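Local coordinates for protein anopheles gambiae adenosine kinase (Anopheles gambiae, PDB 3LOO) that probably catalyses the ATP-dependent phosphorylation of adenosine to AMP, as an adenosine kinase of the pfkB carbohydrate kinase family, at residues N158-T161 and P162-R166; L165-D168 and G169-A172. All coordinates share one frame; numbering follows the deposited sequence.

Contact 1: residues N158-T161 and P162-R166; sequences NDFT and PEHLR
Phe160 meets Leu165 and His164 with the CE1/CZ end of its ring where the loop after strand 147-153 coils into a short helical turn, in a ribokinase-like (pfkB) fold. The apolar contacts come first. With CG anti to the backbone N (chi1 -177°), the phenyl group reaches across to both residues, crossing their side chains at about a right angle. Its CZ meets Leu165 CD2 at 3.8 Å, the methyl lying at the ring edge and near its plane. His164 approaches the same ring obliquely, CD2 being 3.9 Å from Phe160 CE1; the two ring planes stand at 75° with centroids 5.9 Å apart. Phenylalanine suits this buried place because it can fill space between the turn and helix 187-203, and it also packs edge-to-face with Phe186. Its side chain is about 12 Å from the bound bis(adenosine)-5'-tetraphosphate.

Backbone polarity is handled by Thr161. Its carbonyl O accepts from His164 N at 2.9 Å, with the donor 45° out of the carbonyl plane, an i to i+3 bond that begins the turn. Pro162, its phi already held near the helical value by the ring, is well placed as the first residue of that turn, and Leu165 N then bonds to Pro162 O at 3.1 Å.

Two polar side chains face strand 125-131: Thr161 OG1 is bonded by Gln129 NE2, and His164 NE2 bonds to Gln127 O. The other pair is exposed. A near-eclipsed first torsion sets Glu163 CG 3.5 Å from Thr161 OG1, and the bend at chi2 turns the carboxylate. That carboxylate forms a salt bridge with Arg166; the hydrogen bond within it is weak, and its exact geometry doubtful, with Arg166 NH2 only 2.5 Å from Glu163 OE1.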
loop_
_atom_site.group_PDB
_atom_site.type_symbol
_atom_site.label_atom_id
_atom_site.label_comp_id
_atom_site.label_asym_id
_atom_site.label_seq_id
_atom_site.Cartn_x
_atom_site.Cartn_y
_atom_site.Cartn_z
ATOM N N ASN A 158 -12.431 7.233 5.298
ATOM C CA ASN A 158 -12.740 6.939 6.692
ATOM C C ASN A 158 -14.180 6.484 6.933
ATOM O O ASN A 158 -14.485 5.991 8.021
ATOM C CB ASN A 158 -12.403 8.122 7.628
ATOM C CG ASN A 158 -11.703 7.673 8.890
ATOM O OD1 ASN A 158 -12.126 6.720 9.574
ATOM N ND2 ASN A 158 -10.622 8.323 9.203
ATOM N N ASP A 159 -15.060 6.616 5.948
ATOM C CA ASP A 159 -16.426 6.139 6.110
ATOM C C ASP A 159 -16.617 4.670 5.776
ATOM O O ASP A 159 -17.734 4.228 5.671
ATOM C CB ASP A 159 -17.400 7.000 5.290
ATOM C CG ASP A 159 -17.437 8.462 5.772
ATOM O OD1 ASP A 159 -16.941 8.731 6.873
ATOM O OD2 ASP A 159 -17.926 9.344 5.040
ATOM N N PHE A 160 -15.534 3.909 5.593
ATOM C CA PHE A 160 -15.647 2.502 5.274
ATOM C C PHE A 160 -16.243 1.758 6.469
ATOM O O PHE A 160 -15.836 1.993 7.599
ATOM C CB PHE A 160 -14.273 1.911 4.956
ATOM C CG PHE A 160 -14.312 0.460 4.546
ATOM C CD1 PHE A 160 -14.406 0.116 3.202
ATOM C CD2 PHE A 160 -14.252 -0.558 5.496
ATOM C CE1 PHE A 160 -14.472 -1.220 2.801
ATOM C CE2 PHE A 160 -14.303 -1.895 5.103
ATOM C CZ PHE A 160 -14.401 -2.224 3.749
ATOM N N THR A 161 -17.161 0.831 6.206
ATOM C CA THR A 161 -17.746 0.021 7.287
ATOM C C THR A 161 -17.675 -1.465 6.979
ATOM O O THR A 161 -17.832 -1.868 5.820
ATOM C CB THR A 161 -19.213 0.389 7.592
ATOM O OG1 THR A 161 -19.992 0.256 6.399
ATOM C CG2 THR A 161 -19.327 1.769 8.104
ATOM N N PRO A 162 -17.471 -2.290 8.025
ATOM C CA PRO A 162 -17.456 -3.752 7.860
ATOM C C PRO A 162 -18.675 -4.272 7.103
ATOM O O PRO A 162 -18.602 -5.302 6.449
ATOM C CB PRO A 162 -17.483 -4.265 9.303
ATOM C CG PRO A 162 -16.834 -3.175 10.103
ATOM C CD PRO A 162 -17.149 -1.879 9.415
ATOM N N GLU A 163 -19.780 -3.540 7.184
ATOM C CA GLU A 163 -21.015 -3.947 6.551
ATOM C C GLU A 163 -20.860 -4.000 5.030
ATOM O O GLU A 163 -21.473 -4.837 4.389
ATOM C CB GLU A 163 -22.194 -3.023 6.939
ATOM C CG GLU A 163 -21.981 -1.999 8.115
ATOM C CD GLU A 163 -21.498 -2.615 9.432
ATOM O OE1 GLU A 163 -22.175 -3.526 9.966
ATOM O OE2 GLU A 163 -20.438 -2.178 9.940
ATOM N N HIS A 164 -20.026 -3.127 4.453
ATOM C CA HIS A 164 -19.802 -3.134 2.987
ATOM C C HIS A 164 -19.364 -4.515 2.504
ATOM O O HIS A 164 -19.709 -4.958 1.396
ATOM C CB HIS A 164 -18.771 -2.066 2.578
ATOM C CG HIS A 164 -18.522 -1.983 1.098
ATOM N ND1 HIS A 164 -19.487 -1.577 0.197
ATOM C CD2 HIS A 164 -17.405 -2.227 0.367
ATOM C CE1 HIS A 164 -18.977 -1.580 -1.025
ATOM N NE2 HIS A 164 -17.716 -1.972 -0.951
ATOM N N LEU A 165 -18.593 -5.195 3.342
ATOM C CA LEU A 165 -18.105 -6.519 3.007
ATOM C C LEU A 165 -19.151 -7.616 3.220
ATOM O O LEU A 165 -18.946 -8.743 2.786
ATOM C CB LEU A 165 -16.840 -6.841 3.790
ATOM C CG LEU A 165 -15.665 -5.866 3.670
ATOM C CD1 LEU A 165 -14.502 -6.390 4.516
ATOM C CD2 LEU A 165 -15.244 -5.624 2.205
ATOM N N ARG A 166 -20.263 -7.280 3.873
ATOM C CA ARG A 166 -21.291 -8.277 4.209
ATOM C C ARG A 166 -22.467 -8.381 3.232
ATOM O O ARG A 166 -23.372 -9.178 3.472
ATOM C CB ARG A 166 -21.851 -8.038 5.614
ATOM C CG ARG A 166 -21.042 -8.682 6.718
ATOM C CD ARG A 166 -21.865 -8.763 8.013
ATOM N NE ARG A 166 -21.937 -7.490 8.729
ATOM C CZ ARG A 166 -20.949 -6.995 9.477
ATOM N NH1 ARG A 166 -19.800 -7.660 9.593
ATOM N NH2 ARG A 166 -21.101 -5.832 10.099
#

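Contact 2: residues L165-D168 and G169-A172; sequences LRSD and GNRA
Ser167 caps the helix that starts at Asp168, and Asn170 packs closely against its hydroxyl. Holding OG between the backbone N and the carbonyl carbon (chi1 68°), the serine turns it back over the first helical turn, where Asn170 N donates to it in a weak capping bond of 3.4 Å. Serine suits an N-cap because its short side chain can reach amides of a helix's first turn, which generally lack the i-4 carbonyl partner that later ones have. Asn170 CB lies 3.3 Å from Ser167 OG, and the asparagine's ND2 bonds to His164 O, which gives this buried amide a partner in the preceding turn.

The regular bonds follow at once. Arg171 N donates to Ser167 O at 2.8 Å, nearly straight (167°), and Ala172 N to Asp168 O at 3.1 Å. The aliphatic part of Arg171, bent at chi2 and chi3, is packed tightly on the same carbonyls, with CG 3.1 Å from Ser167 O and CD 3.4 Å from Arg166 O.

Only the charged ends make up the looser, exposed side. Asp168 OD1 stays 5.2 Å from Arg171 NH1, although the negative charge of Asp168 would probably interact favourably with the positive end of the helix dipole.

Leu165 and Asn170 face inward, both touching Phe103, so the start of helix 168-176 rests against strand 100-107.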
loop_
_atom_site.group_PDB
_atom_site.type_symbol
_atom_site.label_atom_id
_atom_site.label_comp_id
_atom_site.label_asym_id
_atom_site.label_seq_id
_atom_site.Cartn_x
_atom_site.Cartn_y
_atom_site.Cartn_z
ATOM N N LEU A 165 -18.593 -5.195 3.342
ATOM C CA LEU A 165 -18.105 -6.519 3.007
ATOM C C LEU A 165 -19.151 -7.616 3.220
ATOM O O LEU A 165 -18.946 -8.743 2.786
ATOM C CB LEU A 165 -16.840 -6.841 3.790
ATOM C CG LEU A 165 -15.665 -5.866 3.670
ATOM C CD1 LEU A 165 -14.502 -6.390 4.516
ATOM C CD2 LEU A 165 -15.244 -5.624 2.205
ATOM N N ARG A 166 -20.263 -7.280 3.873
ATOM C CA ARG A 166 -21.291 -8.277 4.209
ATOM C C ARG A 166 -22.467 -8.381 3.232
ATOM O O ARG A 166 -23.372 -9.178 3.472
ATOM C CB ARG A 166 -21.851 -8.038 5.614
ATOM C CG ARG A 166 -21.042 -8.682 6.718
ATOM C CD ARG A 166 -21.865 -8.763 8.013
ATOM N NE ARG A 166 -21.937 -7.490 8.729
ATOM C CZ ARG A 166 -20.949 -6.995 9.477
ATOM N NH1 ARG A 166 -19.800 -7.660 9.593
ATOM N NH2 ARG A 166 -21.101 -5.832 10.099
ATOM N N SER A 167 -22.487 -7.582 2.168
ATOM C CA SER A 167 -23.472 -7.813 1.115
ATOM C C SER A 167 -23.200 -9.200 0.467
ATOM O O SER A 167 -22.089 -9.715 0.531
ATOM C CB SER A 167 -23.481 -6.686 0.075
ATOM O OG SER A 167 -22.282 -6.683 -0.687
ATOM N N ASP A 168 -24.224 -9.801 -0.137
ATOM C CA ASP A 168 -24.091 -11.119 -0.765
ATOM C C ASP A 168 -22.979 -11.137 -1.820
ATOM O O ASP A 168 -22.176 -12.073 -1.869
ATOM C CB ASP A 168 -25.434 -11.561 -1.382
ATOM C CG ASP A 168 -26.512 -11.848 -0.326
ATOM O OD1 ASP A 168 -26.207 -11.846 0.895
ATOM O OD2 ASP A 168 -27.679 -12.085 -0.724
ATOM N N GLY A 169 -22.945 -10.099 -2.661
ATOM C CA GLY A 169 -21.967 -10.043 -3.737
ATOM C C GLY A 169 -20.576 -9.931 -3.160
ATOM O O GLY A 169 -19.654 -10.640 -3.572
ATOM N N ASN A 170 -20.425 -9.046 -2.183
ATOM C CA ASN A 170 -19.118 -8.824 -1.598
ATOM C C ASN A 170 -18.607 -10.010 -0.780
ATOM O O ASN A 170 -17.413 -10.300 -0.790
ATOM C CB ASN A 170 -19.085 -7.489 -0.834
ATOM C CG ASN A 170 -19.046 -6.286 -1.779
ATOM O OD1 ASN A 170 -18.891 -6.439 -2.990
ATOM N ND2 ASN A 170 -19.166 -5.088 -1.227
ATOM N N ARG A 171 -19.507 -10.709 -0.089
ATOM C CA ARG A 171 -19.070 -11.954 0.545
ATOM C C ARG A 171 -18.681 -13.065 -0.426
ATOM O O ARG A 171 -17.771 -13.833 -0.127
ATOM C CB ARG A 171 -19.997 -12.433 1.676
ATOM C CG ARG A 171 -21.430 -12.596 1.318
ATOM C CD ARG A 171 -22.354 -12.300 2.536
ATOM N NE ARG A 171 -21.960 -13.011 3.754
ATOM C CZ ARG A 171 -22.191 -14.306 3.981
ATOM N NH1 ARG A 171 -22.815 -15.055 3.071
ATOM N NH2 ARG A 171 -21.796 -14.860 5.125
ATOM N N ALA A 172 -19.323 -13.130 -1.596
ATOM C CA ALA A 172 -18.879 -14.074 -2.633
ATOM C C ALA A 172 -17.446 -13.715 -3.119
ATOM O O ALA A 172 -16.614 -14.582 -3.353
ATOM C CB ALA A 172 -19.886 -14.107 -3.820
#

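Overall arrangement
The two contacts follow each other along one loop-to-helix passage and share Leu165 and Arg166. Contact 1 is the more apolar: an aromatic ring packs beside a helical turn, and its surroundings reach helix 187-203 and strands 100-107 and 125-131. Contact 2 lies farther out, with most of its residues exposed, and depends on backbone amides, a serine cap and carbonyl groups. The shared Leu165 touches strand 100-107 and so gives both contacts a common support. The asparagine of contact 2 joins the later helix to the turn of contact 1, and charged groups stay on the outer side of each.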